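Local coordinates for protein vacuolar aminopeptidase 1 (Saccharomyces cerevisiae S288c, PDB 4R8F) that removes N-terminal amino acids from peptides in the yeast vacuole as a zinc-dependent dodecameric aminopeptidase and is the major cargo of the cytoplasm-to-vacuole targeting pathway, at residues I85-D90 with L258-C263; N63-S68 with T301-K306. One frame throughout, in Å; residues are numbered along the deposited sequence.

Contact 1 (I85-D90 with L258-C263); sequences IGSHVD and LDDRLC
H88 and D260 meet over an imidazole face: D260 CB sits 3.3 Å from the ring centroid of H88 in a CH-pi contact displaced toward the rim. D259 approaches instead at the edge, its OD1 3.3 Å from H88 NE2, with the carboxylate turned almost perpendicular to the ring (87°). This is the heart of the dinuclear zinc site: H88 is a ligand of one metal, D259 of both, and in this model H88 NE2 is hydrogen-bonded to D341 OD1, D341 being another ligand of the first zinc. The peptide bond joining D259 to D260 is cis, as in related two-zinc exopeptidases.

A second shell surrounds these groups. With D260 CG anti to its own N (chi1 -170°), the carboxylate swings to S87; S87 OG donates to D260 OD2 at 2.6 Å from above the carboxylate plane. At the ring's edge, H88 ND1 makes weak bonds to D90 O and D90 OD1, while D90 OD2 is held by Y116 OH and the backbone N of E296. R261 grips V89 O side-on, with NE at 2.8 Å and NH2 at 2.9 Å, and its NH1 reaches P20 O. A leucine in place of R261 would probably leave the V89 and P20 carbonyls without these donors.

Residues 258-263 pack against the end of strand 83-88, which lies between strands 286-292 and 336-340, while helix 22-34 packs on V89 and R261.

Contact 2 (N63-S68 with T301-K306); sequences NGTNLS and TRQGAK
N63, T65 and N66 close around Q303 where the turn between antiparallel strands 56-62 and 66-72 meets the loop that precedes helix 309-321. The turn leads into a classic beta bulge, T65 and N66 both facing R62, and the contact illustrates how an irregular strand end can seat a loop largely by shape.

Van der Waals packing carries most of it. Q303 CG rests 3.4 Å from N63 CB, and the two amide groups stack with their planes 27° apart. The bend of Q303 at its second torsion (chi2 93°) folds its amide over that of N63. Alongside this, N66 CB and Q303 CB are 4.0 Å apart. The backbone also takes part, Q303 O lying 3.3 Å from N66 CG.

The polar ends of the side chains are tied mostly to residues around the two segments. N66 ND2 bonds to L291 O, and T65 OG1 to D293, whose backbone also pairs with Q303; both anchors belong to strand 286-292 and its exit. Further hydrogen bonds cross between subunits of the dodecamer: N63 OD1 accepts from R423 of a neighbouring subunit, while N63 ND2 donates to T378 O and R302 NH1 bonds to G421 O, both of that same subunit.

The N63 amide is also oriented from within its own turn: ND2 of N63 donates to T65 OG1 at 3.1 Å along a nearly straight 171° path, with the hydroxyl in the amide plane.

How the contacts relate
From the N terminus the chain first lays down N63-S68 and, one strand later, I85-D90. It then runs through 167 residues, including the six-stranded antiparallel sheet, before L258-C263 returns to I85-D90 and closes the inner loop at contact 1. Strand 286-292 follows, inserting between strands 66-72 and 83-88, and T301-K306 then closes the outer loop at contact 2. The two loops are therefore nested rather than crossed. Contact 1 ties the central mixed sheet to helix 258-276 at the zinc site; contact 2 ties the same sheet to a loop at a subunit interface. Their centres lie about 13 Å apart, and they touch where V89 CG2 packs 3.5 Å from T65 O.

Contact 1 (I85-D90 with L258-C263)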
ATOM      1  N   ILE A  85      22.363 -47.945 -11.769  1.00 21.56           N
ATOM      2  CA  ILE A  85      21.142 -47.159 -11.772  1.00 22.21           C
ATOM      3  C   ILE A  85      20.853 -46.798 -10.325  1.00 22.57           C
ATOM      4  O   ILE A  85      20.823 -47.670  -9.453  1.00 22.63           O
ATOM      5  CB  ILE A  85      19.950 -47.893 -12.412  1.00 22.22           C
ATOM      6  CG1 ILE A  85      20.261 -48.208 -13.879  1.00 22.26           C
ATOM      7  CG2 ILE A  85      18.708 -47.020 -12.327  1.00 22.37           C
ATOM      8  CD1 ILE A  85      19.220 -49.056 -14.575  1.00 22.44           C
ATOM      9  N   GLY A  86      20.687 -45.502 -10.075  1.00 22.99           N
ATOM     10  CA  GLY A  86      20.354 -44.995  -8.748  1.00 23.41           C
ATOM     11  C   GLY A  86      18.991 -44.331  -8.788  1.00 24.02           C
ATOM     12  O   GLY A  86      18.692 -43.565  -9.703  1.00 24.23           O
ATOM     13  N   SER A  87      18.164 -44.622  -7.792  1.00 24.71           N
ATOM     14  CA  SER A  87      16.808 -44.097  -7.736  1.00 25.39           C
ATOM     15  C   SER A  87      16.367 -43.993  -6.283  1.00 25.65           C
ATOM     16  O   SER A  87      17.087 -44.427  -5.384  1.00 24.82           O
ATOM     17  CB  SER A  87      15.865 -45.018  -8.506  1.00 25.74           C
ATOM     18  OG  SER A  87      14.610 -44.397  -8.712  1.00 26.53           O
ATOM     19  N   HIS A  88      15.195 -43.410  -6.045  1.00 26.66           N
ATOM     20  CA  HIS A  88      14.688 -43.310  -4.679  1.00 27.66           C
ATOM     21  C   HIS A  88      13.323 -43.970  -4.526  1.00 27.39           C
ATOM     22  O   HIS A  88      12.536 -44.030  -5.472  1.00 26.67           O
ATOM     23  CB  HIS A  88      14.715 -41.862  -4.156  1.00 28.81           C
ATOM     24  CG  HIS A  88      13.801 -40.916  -4.876  1.00 30.81           C
ATOM     25  ND1 HIS A  88      12.538 -40.606  -4.412  1.00 31.69           N
ATOM     26  CD2 HIS A  88      13.983 -40.170  -5.992  1.00 31.49           C
ATOM     27  CE1 HIS A  88      11.974 -39.730  -5.222  1.00 32.03           C
ATOM     28  NE2 HIS A  88      12.829 -39.448  -6.188  1.00 32.64           N
ATOM     29  N   VAL A  89      13.082 -44.501  -3.329  1.00 27.51           N
ATOM     30  CA  VAL A  89      11.847 -45.224  -3.025  1.00 28.06           C
ATOM     31  C   VAL A  89      10.957 -44.528  -1.990  1.00 28.55           C
ATOM     32  O   VAL A  89       9.816 -44.952  -1.788  1.00 28.93           O
ATOM     33  CB  VAL A  89      12.122 -46.681  -2.571  1.00 27.88           C
ATOM     34  CG1 VAL A  89      12.515 -47.539  -3.766  1.00 27.75           C
ATOM     35  CG2 VAL A  89      13.172 -46.745  -1.464  1.00 27.22           C
ATOM     36  N   ASP A  90      11.458 -43.479  -1.334  1.00 29.00           N
ATOM     37  CA  ASP A  90      10.601 -42.671  -0.463  1.00 29.52           C
ATOM     38  C   ASP A  90       9.661 -41.841  -1.322  1.00 29.61           C
ATOM     39  O   ASP A  90       9.987 -41.470  -2.450  1.00 30.72           O
ATOM     40  CB  ASP A  90      11.408 -41.772   0.486  1.00 29.48           C
ATOM     41  CG  ASP A  90      12.161 -40.668  -0.234  1.00 30.01           C
ATOM     42  OD1 ASP A  90      12.759 -40.949  -1.300  1.00 29.70           O
ATOM     43  OD2 ASP A  90      12.172 -39.523   0.277  1.00 30.09           O
ATOM     44  N   LEU A 258       3.999 -42.230  -7.553  1.00 34.28           N
ATOM     45  CA  LEU A 258       4.811 -42.496  -8.750  1.00 36.51           C
ATOM     46  C   LEU A 258       6.255 -42.008  -8.627  1.00 39.58           C
ATOM     47  O   LEU A 258       7.159 -42.619  -9.191  1.00 40.27           O
ATOM     48  CB  LEU A 258       4.179 -41.882 -10.001  1.00 36.36           C
ATOM     49  CG  LEU A 258       2.882 -42.496 -10.534  1.00 35.84           C
ATOM     50  CD1 LEU A 258       2.650 -42.045 -11.968  1.00 35.58           C
ATOM     51  CD2 LEU A 258       2.907 -44.012 -10.462  1.00 36.31           C
ATOM     52  N   ASP A 259       6.463 -40.913  -7.897  1.00 43.03           N
ATOM     53  CA  ASP A 259       7.796 -40.348  -7.677  1.00 45.46           C
ATOM     54  C   ASP A 259       8.376 -40.880  -6.350  1.00 45.94           C
ATOM     55  O   ASP A 259       7.879 -40.531  -5.279  1.00 46.72           O
ATOM     56  CB  ASP A 259       7.712 -38.814  -7.665  1.00 47.03           C
ATOM     57  CG  ASP A 259       9.048 -38.141  -7.362  1.00 48.99           C
ATOM     58  OD1 ASP A 259      10.102 -38.613  -7.840  1.00 49.75           O
ATOM     59  OD2 ASP A 259       9.036 -37.119  -6.644  1.00 51.41           O
ATOM     60  N   ASP A 260       9.405 -41.728  -6.393  1.00 46.15           N
ATOM     61  CA  ASP A 260      10.014 -42.234  -7.623  1.00 46.04           C
ATOM     62  C   ASP A 260       9.978 -43.761  -7.627  1.00 43.42           C
ATOM     63  O   ASP A 260      10.948 -44.423  -8.009  1.00 41.68           O
ATOM     64  CB  ASP A 260      11.447 -41.714  -7.750  1.00 48.22           C
ATOM     65  CG  ASP A 260      12.055 -41.985  -9.107  1.00 51.18           C
ATOM     66  OD1 ASP A 260      11.308 -41.992 -10.113  1.00 52.47           O
ATOM     67  OD2 ASP A 260      13.285 -42.193  -9.162  1.00 53.03           O
ATOM     68  N   ARG A 261       8.839 -44.308  -7.208  1.00 40.42           N
ATOM     69  CA  ARG A 261       8.612 -45.747  -7.272  1.00 38.43           C
ATOM     70  C   ARG A 261       8.425 -46.246  -8.706  1.00 36.41           C
ATOM     71  O   ARG A 261       8.515 -47.441  -8.960  1.00 35.17           O
ATOM     72  CB  ARG A 261       7.418 -46.139  -6.399  1.00 38.54           C
ATOM     73  CG  ARG A 261       7.834 -46.338  -4.953  1.00 38.92           C
ATOM     74  CD  ARG A 261       6.725 -46.095  -3.944  1.00 38.14           C
ATOM     75  NE  ARG A 261       7.297 -45.668  -2.668  1.00 36.92           N
ATOM     76  CZ  ARG A 261       6.639 -45.629  -1.514  1.00 36.76           C
ATOM     77  NH1 ARG A 261       5.365 -45.999  -1.444  1.00 36.05           N
ATOM     78  NH2 ARG A 261       7.268 -45.220  -0.414  1.00 36.95           N
ATOM     79  N   LEU A 262       8.175 -45.325  -9.633  1.00 35.08           N
ATOM     80  CA  LEU A 262       8.064 -45.652 -11.048  1.00 34.82           C
ATOM     81  C   LEU A 262       9.415 -46.015 -11.670  1.00 35.04           C
ATOM     82  O   LEU A 262       9.529 -47.039 -12.342  1.00 34.39           O
ATOM     83  CB  LEU A 262       7.431 -44.479 -11.801  1.00 34.74           C
ATOM     84  CG  LEU A 262       7.195 -44.618 -13.306  1.00 34.90           C
ATOM     85  CD1 LEU A 262       6.527 -45.935 -13.655  1.00 34.96           C
ATOM     86  CD2 LEU A 262       6.353 -43.451 -13.799  1.00 35.36           C
ATOM     87  N   CYS A 263      10.428 -45.176 -11.461  1.00 35.49           N
ATOM     88  CA  CYS A 263      11.777 -45.470 -11.956  1.00 35.90           C
ATOM     89  C   CYS A 263      12.400 -46.637 -11.192  1.00 33.90           C
ATOM     90  O   CYS A 263      13.077 -47.479 -11.780  1.00 33.57           O
ATOM     91  CB  CYS A 263      12.697 -44.253 -11.836  1.00 38.36           C
ATOM     92  SG  CYS A 263      12.316 -42.876 -12.947  1.00 43.97           S
TER

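Contact 2 (N63-S68 with T301-K306)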
ATOM      1  N   ASN A  63      18.506 -50.075   6.951  1.00 27.69           N
ATOM      2  CA  ASN A  63      17.358 -49.447   7.614  1.00 29.05           C
ATOM      3  C   ASN A  63      15.973 -49.954   7.175  1.00 28.68           C
ATOM      4  O   ASN A  63      14.952 -49.446   7.632  1.00 29.16           O
ATOM      5  CB  ASN A  63      17.434 -47.931   7.412  1.00 30.87           C
ATOM      6  CG  ASN A  63      16.598 -47.162   8.412  1.00 32.70           C
ATOM      7  OD1 ASN A  63      16.831 -47.241   9.619  1.00 35.12           O
ATOM      8  ND2 ASN A  63      15.621 -46.404   7.916  1.00 33.06           N
ATOM      9  N   GLY A  64      15.935 -50.952   6.296  1.00 28.30           N
ATOM     10  CA  GLY A  64      14.681 -51.423   5.705  1.00 27.69           C
ATOM     11  C   GLY A  64      14.114 -50.498   4.641  1.00 27.39           C
ATOM     12  O   GLY A  64      13.014 -50.735   4.141  1.00 27.42           O
ATOM     13  N   THR A  65      14.852 -49.441   4.302  1.00 26.83           N
ATOM     14  CA  THR A  65      14.388 -48.432   3.349  1.00 26.70           C
ATOM     15  C   THR A  65      15.425 -48.087   2.269  1.00 26.51           C
ATOM     16  O   THR A  65      15.156 -47.270   1.386  1.00 26.21           O
ATOM     17  CB  THR A  65      13.995 -47.132   4.085  1.00 26.99           C
ATOM     18  OG1 THR A  65      15.116 -46.628   4.824  1.00 26.94           O
ATOM     19  CG2 THR A  65      12.837 -47.381   5.045  1.00 27.11           C
ATOM     20  N   ASN A  66      16.597 -48.714   2.332  1.00 25.92           N
ATOM     21  CA  ASN A  66      17.694 -48.416   1.427  1.00 25.83           C
ATOM     22  C   ASN A  66      18.250 -49.759   0.976  1.00 25.99           C
ATOM     23  O   ASN A  66      18.799 -50.506   1.786  1.00 25.96           O
ATOM     24  CB  ASN A  66      18.742 -47.560   2.163  1.00 25.86           C
ATOM     25  CG  ASN A  66      19.935 -47.143   1.294  1.00 26.02           C
ATOM     26  OD1 ASN A  66      20.994 -46.804   1.832  1.00 25.79           O
ATOM     27  ND2 ASN A  66      19.781 -47.150  -0.026  1.00 25.97           N
ATOM     28  N   LEU A  67      18.066 -50.080  -0.302  1.00 26.13           N
ATOM     29  CA  LEU A  67      18.410 -51.402  -0.826  1.00 26.39           C
ATOM     30  C   LEU A  67      19.365 -51.288  -1.997  1.00 25.86           C
ATOM     31  O   LEU A  67      19.173 -50.451  -2.879  1.00 25.84           O
ATOM     32  CB  LEU A  67      17.146 -52.143  -1.274  1.00 27.05           C
ATOM     33  CG  LEU A  67      17.347 -53.599  -1.710  1.00 27.91           C
ATOM     34  CD1 LEU A  67      16.118 -54.427  -1.379  1.00 28.56           C
ATOM     35  CD2 LEU A  67      17.668 -53.720  -3.193  1.00 28.39           C
ATOM     36  N   SER A  68      20.383 -52.143  -2.011  1.00 25.54           N
ATOM     37  CA  SER A  68      21.292 -52.252  -3.146  1.00 25.65           C
ATOM     38  C   SER A  68      21.324 -53.693  -3.640  1.00 25.48           C
ATOM     39  O   SER A  68      21.548 -54.609  -2.859  1.00 25.71           O
ATOM     40  CB  SER A  68      22.697 -51.808  -2.754  1.00 25.93           C
ATOM     41  OG  SER A  68      23.549 -51.762  -3.886  1.00 26.50           O
ATOM     42  N   THR A 301      21.076 -38.189   4.715  1.00 30.79           N
ATOM     43  CA  THR A 301      20.858 -39.138   5.802  1.00 30.51           C
ATOM     44  C   THR A 301      21.697 -40.366   5.473  1.00 30.31           C
ATOM     45  O   THR A 301      22.181 -40.495   4.348  1.00 30.07           O
ATOM     46  CB  THR A 301      19.377 -39.540   5.912  1.00 31.00           C
ATOM     47  OG1 THR A 301      19.036 -40.431   4.846  1.00 31.08           O
ATOM     48  CG2 THR A 301      18.476 -38.315   5.840  1.00 31.50           C
ATOM     49  N   ARG A 302      21.860 -41.274   6.429  1.00 30.48           N
ATOM     50  CA  ARG A 302      22.641 -42.490   6.176  1.00 30.90           C
ATOM     51  C   ARG A 302      21.925 -43.464   5.221  1.00 30.22           C
ATOM     52  O   ARG A 302      22.569 -44.322   4.633  1.00 28.99           O
ATOM     53  CB  ARG A 302      23.003 -43.199   7.487  1.00 31.58           C
ATOM     54  CG  ARG A 302      21.926 -44.131   7.996  1.00 32.41           C
ATOM     55  CD  ARG A 302      22.320 -44.816   9.282  1.00 32.90           C
ATOM     56  NE  ARG A 302      21.347 -45.857   9.607  1.00 33.58           N
ATOM     57  CZ  ARG A 302      21.575 -47.171   9.618  1.00 33.00           C
ATOM     58  NH1 ARG A 302      22.774 -47.681   9.360  1.00 32.29           N
ATOM     59  NH2 ARG A 302      20.573 -47.985   9.923  1.00 33.67           N
ATOM     60  N   GLN A 303      20.605 -43.331   5.083  1.00 30.25           N
ATOM     61  CA  GLN A 303      19.822 -44.138   4.133  1.00 30.09           C
ATOM     62  C   GLN A 303      19.646 -43.433   2.795  1.00 28.71           C
ATOM     63  O   GLN A 303      19.099 -44.010   1.855  1.00 27.86           O
ATOM     64  CB  GLN A 303      18.422 -44.438   4.677  1.00 31.33           C
ATOM     65  CG  GLN A 303      18.371 -44.916   6.116  1.00 32.88           C
ATOM     66  CD  GLN A 303      18.174 -43.789   7.112  1.00 34.56           C
ATOM     67  OE1 GLN A 303      17.507 -42.792   6.824  1.00 36.00           O
ATOM     68  NE2 GLN A 303      18.749 -43.946   8.299  1.00 35.91           N
ATOM     69  N   GLY A 304      20.066 -42.174   2.725  1.00 27.88           N
ATOM     70  CA  GLY A 304      19.946 -41.386   1.508  1.00 27.80           C
ATOM     71  C   GLY A 304      21.159 -41.548   0.627  1.00 27.38           C
ATOM     72  O   GLY A 304      22.107 -42.238   0.989  1.00 28.00           O
ATOM     73  N   ALA A 305      21.129 -40.890  -0.526  1.00 27.90           N
ATOM     74  CA  ALA A 305      22.216 -40.954  -1.509  1.00 28.17           C
ATOM     75  C   ALA A 305      23.574 -40.552  -0.933  1.00 28.67           C
ATOM     76  O   ALA A 305      24.606 -41.088  -1.338  1.00 28.38           O
ATOM     77  CB  ALA A 305      21.881 -40.088  -2.716  1.00 27.99           C
ATOM     78  N   LYS A 306      23.567 -39.620   0.016  1.00 29.07           N
ATOM     79  CA  LYS A 306      24.798 -39.137   0.635  1.00 29.35           C
ATOM     80  C   LYS A 306      25.310 -40.044   1.761  1.00 29.04           C
ATOM     81  O   LYS A 306      26.398 -39.819   2.284  1.00 29.85           O
ATOM     82  CB  LYS A 306      24.602 -37.709   1.141  1.00 30.05           C
ATOM     83  CG  LYS A 306      24.155 -36.742   0.051  1.00 30.49           C
ATOM     84  CD  LYS A 306      23.954 -35.341   0.601  1.00 30.87           C
ATOM     85  CE  LYS A 306      23.102 -34.484  -0.320  1.00 31.19           C
ATOM     86  NZ  LYS A 306      23.897 -33.855  -1.411  1.00 31.90           N
TER